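Iron dependent repressor (Sulfolobus solfataricus, PDB 2X4H) probably acts as a metal-dependent transcriptional repressor of the DtxR/MntR family, binding DNA as a dimer, and binds zinc at several sites. Local coordinates at residues R14-L19 against Y80-H85; L19-R24 against K39-A44. All coordinates share one frame; numbering follows the deposited sequence.

Both contacts are made by helix 13-27, and their segments overlap at L19, which touches across neither. Contact 1 (14-19 with 80-85) joins the first half of that helix to the long helix 72-94, near the centre of the folded chain, so it links the N-terminal DNA-binding region to the metal-binding and dimerisation region. Contact 2 (19-24 with 39-44) lies about 13 Å away, centre to centre, and stays within the DNA-binding region, where the next turns of the helix meet the end of helix 34-41. Along the chain it is nested inside the loop that contact 1 closes. Y18 and S17 touch L41 and Y18 also touches I43, joining the two contacts, and helix 13-27 thus serves both regions.

Contact 1: residues R14-L19 against Y80-H85. With ZN (zinc ion), chain K; ZN (zinc ion), chain M.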
loop_
_atom_site.group_PDB
_atom_site.type_symbol
_atom_site.label_atom_id
_atom_site.label_comp_id
_atom_site.label_asym_id
_atom_site.label_seq_id
_atom_site.Cartn_x
_atom_site.Cartn_y
_atom_site.Cartn_z
ATOM N N ARG C 14 7.499 -6.887 -8.446
ATOM C CA ARG C 14 7.654 -5.507 -8.881
ATOM C C ARG C 14 8.313 -4.651 -7.807
ATOM O O ARG C 14 9.149 -3.815 -8.118
ATOM C CB ARG C 14 6.302 -4.899 -9.233
ATOM C CG ARG C 14 5.742 -5.447 -10.513
ATOM C CD ARG C 14 4.212 -5.334 -10.528
ATOM N NE ARG C 14 3.656 -5.799 -11.785
ATOM C CZ ARG C 14 3.497 -7.083 -12.109
ATOM N NH1 ARG C 14 3.832 -8.049 -11.265
ATOM N NH2 ARG C 14 2.990 -7.408 -13.289
ATOM N N GLU C 15 7.925 -4.873 -6.553
ATOM C CA GLU C 15 8.554 -4.214 -5.415
ATOM C C GLU C 15 10.030 -4.533 -5.333
ATOM O O GLU C 15 10.869 -3.644 -5.100
ATOM C CB GLU C 15 7.854 -4.609 -4.115
ATOM C CG GLU C 15 6.517 -3.887 -3.864
ATOM C CD GLU C 15 5.715 -4.482 -2.723
ATOM O OE1 GLU C 15 5.997 -5.610 -2.314
ATOM O OE2 GLU C 15 4.774 -3.840 -2.212
ATOM N N PHE C 16 10.355 -5.807 -5.552
ATOM C CA PHE C 16 11.725 -6.233 -5.646
ATOM C C PHE C 16 12.547 -5.372 -6.614
ATOM O O PHE C 16 13.631 -4.921 -6.261
ATOM C CB PHE C 16 11.763 -7.694 -6.084
ATOM C CG PHE C 16 13.113 -8.306 -6.053
ATOM C CD1 PHE C 16 13.815 -8.401 -4.865
ATOM C CD2 PHE C 16 13.660 -8.865 -7.202
ATOM C CE1 PHE C 16 15.052 -9.013 -4.825
ATOM C CE2 PHE C 16 14.899 -9.475 -7.163
ATOM C CZ PHE C 16 15.598 -9.538 -5.975
ATOM N N SER C 17 12.040 -5.175 -7.830
ATOM C CA SER C 17 12.690 -4.298 -8.823
ATOM C C SER C 17 12.913 -2.870 -8.323
ATOM O O SER C 17 13.968 -2.283 -8.551
ATOM C CB SER C 17 11.872 -4.258 -10.115
ATOM O OG SER C 17 12.070 -5.450 -10.835
ATOM N N TYR C 18 11.898 -2.312 -7.659
ATOM C CA TYR C 18 12.027 -0.986 -7.061
ATOM C C TYR C 18 13.190 -0.971 -6.103
ATOM O O TYR C 18 14.039 -0.099 -6.181
ATOM C CB TYR C 18 10.763 -0.592 -6.288
ATOM C CG TYR C 18 9.722 0.146 -7.078
ATOM C CD1 TYR C 18 8.959 -0.503 -8.050
ATOM C CD2 TYR C 18 9.449 1.489 -6.815
ATOM C CE1 TYR C 18 7.980 0.176 -8.777
ATOM C CE2 TYR C 18 8.469 2.171 -7.525
ATOM C CZ TYR C 18 7.735 1.514 -8.499
ATOM O OH TYR C 18 6.769 2.205 -9.195
ATOM N N LEU C 19 13.221 -1.944 -5.196
ATOM C CA LEU C 19 14.223 -1.968 -4.136
ATOM C C LEU C 19 15.626 -2.179 -4.656
ATOM O O LEU C 19 16.576 -1.658 -4.073
ATOM C CB LEU C 19 13.928 -3.035 -3.084
ATOM C CG LEU C 19 12.620 -2.924 -2.300
ATOM C CD1 LEU C 19 12.616 -3.958 -1.194
ATOM C CD2 LEU C 19 12.386 -1.514 -1.736
ATOM N N TYR C 80 15.945 -12.069 1.056
ATOM C CA TYR C 80 15.038 -13.157 1.313
ATOM C C TYR C 80 14.365 -13.642 0.006
ATOM O O TYR C 80 14.234 -14.861 -0.213
ATOM C CB TYR C 80 14.020 -12.817 2.400
ATOM C CG TYR C 80 12.995 -13.873 2.422
ATOM C CD1 TYR C 80 13.317 -15.171 2.844
ATOM C CD2 TYR C 80 11.720 -13.637 1.911
ATOM C CE1 TYR C 80 12.369 -16.197 2.785
ATOM C CE2 TYR C 80 10.761 -14.655 1.858
ATOM C CZ TYR C 80 11.084 -15.916 2.301
ATOM O OH TYR C 80 10.107 -16.877 2.255
ATOM N N LEU C 81 13.998 -12.726 -0.889
ATOM C CA LEU C 81 13.469 -13.161 -2.195
ATOM C C LEU C 81 14.541 -13.849 -3.090
ATOM O O LEU C 81 14.237 -14.781 -3.849
ATOM C CB LEU C 81 12.814 -12.003 -2.932
ATOM C CG LEU C 81 12.205 -12.241 -4.311
ATOM C CD1 LEU C 81 11.420 -13.533 -4.336
ATOM C CD2 LEU C 81 11.289 -11.055 -4.676
ATOM N N ILE C 82 15.782 -13.386 -2.996
ATOM C CA ILE C 82 16.883 -13.946 -3.775
ATOM C C ILE C 82 17.137 -15.362 -3.314
ATOM O O ILE C 82 17.259 -16.274 -4.129
ATOM C CB ILE C 82 18.156 -13.092 -3.657
ATOM C CG1 ILE C 82 18.017 -11.809 -4.504
ATOM C CG2 ILE C 82 19.402 -13.919 -4.075
ATOM C CD1 ILE C 82 19.092 -10.733 -4.276
ATOM N N LYS C 83 17.187 -15.540 -1.999
ATOM C CA LYS C 83 17.280 -16.848 -1.363
ATOM C C LYS C 83 16.106 -17.731 -1.792
ATOM O O LYS C 83 16.289 -18.888 -2.131
ATOM C CB LYS C 83 17.316 -16.675 0.169
ATOM C CG LYS C 83 17.530 -17.957 0.965
ATOM C CD LYS C 83 17.666 -17.771 2.478
ATOM C CE LYS C 83 17.950 -19.132 3.129
ATOM N NZ LYS C 83 18.144 -19.117 4.615
ATOM N N ALA C 84 14.891 -17.195 -1.791
ATOM C CA ALA C 84 13.714 -17.997 -2.160
ATOM C C ALA C 84 13.769 -18.460 -3.618
ATOM O O ALA C 84 13.525 -19.628 -3.891
ATOM C CB ALA C 84 12.387 -17.236 -1.878
ATOM N N HIS C 85 14.112 -17.554 -4.526
ATOM C CA HIS C 85 14.185 -17.858 -5.945
ATOM C C HIS C 85 15.199 -18.987 -6.182
ATOM O O HIS C 85 14.895 -20.006 -6.813
ATOM C CB HIS C 85 14.549 -16.590 -6.770
ATOM C CG HIS C 85 14.839 -16.871 -8.216
ATOM N ND1 HIS C 85 13.849 -17.177 -9.132
ATOM C CD2 HIS C 85 16.019 -16.979 -8.882
ATOM C CE1 HIS C 85 14.409 -17.422 -10.307
ATOM N NE2 HIS C 85 15.727 -17.340 -10.174
HETATM ZN ZN ZN K . 3.884 -2.518 -3.638
HETATM ZN ZN ZN M . 16.776 -17.804 -11.723
HETATM O O HOH W 1 18.573 -16.885 -10.796
#
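With CG anti to the backbone N in both F16 (chi1 -173°) and L81 (chi1 180°), the two side chains reach toward each other from helices whose CA atoms of F16 and L81 are 7.9 Å apart. The leucine presents one methyl, CD2, to a face of the phenyl ring. It stands 4.0 Å from the centroid of the F16 ring in a CH-pi contact, 29° off the normal and so displaced toward the CB end, where L81 CD2 comes within 3.6 Å of F16 CG. I82 takes the far end of the ring. Its side chain crosses that of F16 at about a right angle, with I82 CG1 near the ring plane at the edge, 3.6 Å from F16 CZ. A flat aromatic suits this place because one residue offers a broad face to a branched leucine and a rim to the isoleucine of the next position, while I78 of the same long helix also packs against it. The interface is small, 153 Å², and apolar; it lies where the N-terminal DNA-binding region of a DtxR-type repressor meets helix 72-94, which carries residues of the metal-binding and dimerisation region. Metal ligands flank it on both helices. E15, next to F16, binds one zinc ion through OE2 at 2.1 Å, together with E51 and with E50 and H54 of the second subunit, while OE1 accepts a hydrogen bond from S12 N and pairs with K58 NZ. H85 NE2 holds another zinc ion at 1.9 Å, with E89, C103 and a water; zinc at NE2 and D110 at ND1 together hold the imidazole's rotation.

Contact 2: residues L19-R24 against K39-A44; sequences LLTIKR and KDLKIA
D40 OD1 is gripped by two groups of helix 13-27: a hydrogen bond to the hydroxyl of Y25 and a salt bridge from R24, whose NH1 stands 3.4 Å from D40 OD1. The ion pair is long. The carboxylate oxygen lies at the edge of the guanidinium, near its plane, in a single NH1-OD1 approach with the planes 77° apart, and not a two-pronged fork. R24 leaves its helix with CG anti to the backbone N and then bends at chi3 (-57°), which swings the guanidinium across to the neighbouring helix. An arginine suits this exposed edge of the interface, since its length spans the gap while its charge stays accessible to water. Alongside the pair lies the buried T21. Its methyl CG2 packs against the aspartate, 3.7 Å from D40 OD1, and its hydroxyl hydrogen-bonds back to the carbonyl of S17 one turn earlier. That bond satisfies OG1 within its own helix, and a small branched side chain is compatible with the close 7.4 Å spacing of the CA atoms of T21 and D40. L41 completes the interface by sliding past T21 in the opposite direction, so that L41 CD2 comes 3.5 Å from T21 OG1; the same leucine also covers S17 and Y18. Just after it, K42 takes a positive phi (60°) in a Schellman motif as the chain leaves helix 34-41, and A44 is the N-cap of helix 45-57. Helix 13-27 packing on helix 34-41, followed by this tight turn into helix 45-57, is the three-helix arrangement of a winged helix-turn-helix domain, with strands 61-64 and 67-70 consistent with the wing.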
loop_
_atom_site.group_PDB
_atom_site.type_symbol
_atom_site.label_atom_id
_atom_site.label_comp_id
_atom_site.label_asym_id
_atom_site.label_seq_id
_atom_site.Cartn_x
_atom_site.Cartn_y
_atom_site.Cartn_z
ATOM N N LEU C 19 13.221 -1.944 -5.196
ATOM C CA LEU C 19 14.223 -1.968 -4.136
ATOM C C LEU C 19 15.626 -2.179 -4.656
ATOM O O LEU C 19 16.576 -1.658 -4.073
ATOM C CB LEU C 19 13.928 -3.035 -3.084
ATOM C CG LEU C 19 12.620 -2.924 -2.300
ATOM C CD1 LEU C 19 12.616 -3.958 -1.194
ATOM C CD2 LEU C 19 12.386 -1.514 -1.736
ATOM N N LEU C 20 15.774 -2.949 -5.728
ATOM C CA LEU C 20 17.099 -3.144 -6.326
ATOM C C LEU C 20 17.541 -1.859 -7.016
ATOM O O LEU C 20 18.727 -1.556 -7.048
ATOM C CB LEU C 20 17.107 -4.309 -7.320
ATOM C CG LEU C 20 17.089 -5.707 -6.697
ATOM C CD1 LEU C 20 16.570 -6.756 -7.679
ATOM C CD2 LEU C 20 18.483 -6.072 -6.181
ATOM N N THR C 21 16.589 -1.104 -7.564
ATOM C CA THR C 21 16.921 0.167 -8.203
ATOM C C THR C 21 17.287 1.235 -7.176
ATOM O O THR C 21 18.216 1.996 -7.383
ATOM C CB THR C 21 15.778 0.697 -9.040
ATOM O OG1 THR C 21 15.419 -0.269 -10.031
ATOM C CG2 THR C 21 16.199 1.970 -9.718
ATOM N N ILE C 22 16.539 1.290 -6.082
ATOM C CA ILE C 22 16.853 2.181 -4.968
ATOM C C ILE C 22 18.228 1.821 -4.361
ATOM O O ILE C 22 19.049 2.705 -4.097
ATOM C CB ILE C 22 15.727 2.132 -3.884
ATOM C CG1 ILE C 22 14.444 2.751 -4.424
ATOM C CG2 ILE C 22 16.159 2.834 -2.578
ATOM C CD1 ILE C 22 13.214 2.435 -3.590
ATOM N N LYS C 23 18.491 0.531 -4.168
ATOM C CA LYS C 23 19.775 0.082 -3.571
ATOM C C LYS C 23 21.016 0.493 -4.380
ATOM O O LYS C 23 22.055 0.808 -3.805
ATOM C CB LYS C 23 19.770 -1.442 -3.328
ATOM C CG LYS C 23 20.942 -1.972 -2.478
ATOM C CD LYS C 23 20.858 -3.479 -2.306
ATOM C CE LYS C 23 22.028 -4.040 -1.493
ATOM N NZ LYS C 23 23.306 -3.883 -2.210
ATOM N N ARG C 24 20.904 0.491 -5.705
ATOM C CA ARG C 24 22.017 0.880 -6.578
ATOM C C ARG C 24 22.469 2.319 -6.263
ATOM O O ARG C 24 23.640 2.560 -6.024
ATOM C CB ARG C 24 21.602 0.728 -8.054
ATOM C CG ARG C 24 22.724 0.870 -9.079
ATOM C CD ARG C 24 22.203 1.112 -10.508
ATOM N NE ARG C 24 21.293 0.069 -11.013
ATOM C CZ ARG C 24 19.996 0.234 -11.325
ATOM N NH1 ARG C 24 19.380 1.413 -11.193
ATOM N NH2 ARG C 24 19.290 -0.797 -11.784
ATOM N N LYS C 39 12.717 6.659 -14.438
ATOM C CA LYS C 39 13.415 6.494 -15.713
ATOM C C LYS C 39 14.130 5.139 -15.812
ATOM O O LYS C 39 14.079 4.467 -16.865
ATOM C CB LYS C 39 14.403 7.644 -15.906
ATOM C CG LYS C 39 14.982 7.781 -17.321
ATOM C CD LYS C 39 15.949 8.971 -17.378
ATOM C CE LYS C 39 16.607 9.135 -18.740
ATOM N NZ LYS C 39 17.258 10.486 -18.835
ATOM N N ASP C 40 14.774 4.719 -14.725
ATOM C CA ASP C 40 15.453 3.411 -14.717
ATOM C C ASP C 40 14.480 2.253 -14.998
ATOM O O ASP C 40 14.786 1.371 -15.788
ATOM C CB ASP C 40 16.193 3.186 -13.392
ATOM C CG ASP C 40 17.310 4.211 -13.155
ATOM O OD1 ASP C 40 17.795 4.327 -12.009
ATOM O OD2 ASP C 40 17.701 4.912 -14.114
ATOM N N LEU C 41 13.294 2.290 -14.382
ATOM C CA LEU C 41 12.277 1.241 -14.569
ATOM C C LEU C 41 11.345 1.488 -15.761
ATOM O O LEU C 41 10.488 0.656 -16.055
ATOM C CB LEU C 41 11.447 1.083 -13.287
ATOM C CG LEU C 41 12.232 0.595 -12.071
ATOM C CD1 LEU C 41 11.380 0.692 -10.824
ATOM C CD2 LEU C 41 12.773 -0.856 -12.302
ATOM N N LYS C 42 11.518 2.614 -16.450
ATOM C CA LYS C 42 10.690 2.967 -17.616
ATOM C C LYS C 42 9.213 3.075 -17.251
ATOM O O LYS C 42 8.361 2.496 -17.931
ATOM C CB LYS C 42 10.871 1.954 -18.763
ATOM C CG LYS C 42 12.320 1.716 -19.173
ATOM C CD LYS C 42 12.451 1.058 -20.560
ATOM C CE LYS C 42 12.002 -0.413 -20.588
ATOM N NZ LYS C 42 10.511 -0.562 -20.605
ATOM N N ILE C 43 8.921 3.796 -16.166
ATOM C CA ILE C 43 7.534 4.021 -15.712
ATOM C C ILE C 43 7.306 5.471 -15.249
ATOM O O ILE C 43 8.242 6.280 -15.236
ATOM C CB ILE C 43 7.111 3.016 -14.585
ATOM C CG1 ILE C 43 7.955 3.228 -13.316
ATOM C CG2 ILE C 43 7.176 1.586 -15.078
ATOM C CD1 ILE C 43 7.748 2.153 -12.243
ATOM N N ALA C 44 6.070 5.792 -14.849
ATOM C CA ALA C 44 5.675 7.178 -14.549
ATOM C C ALA C 44 6.028 7.595 -13.116
ATOM O O ALA C 44 5.880 6.805 -12.173
ATOM C CB ALA C 44 4.205 7.378 -14.799
#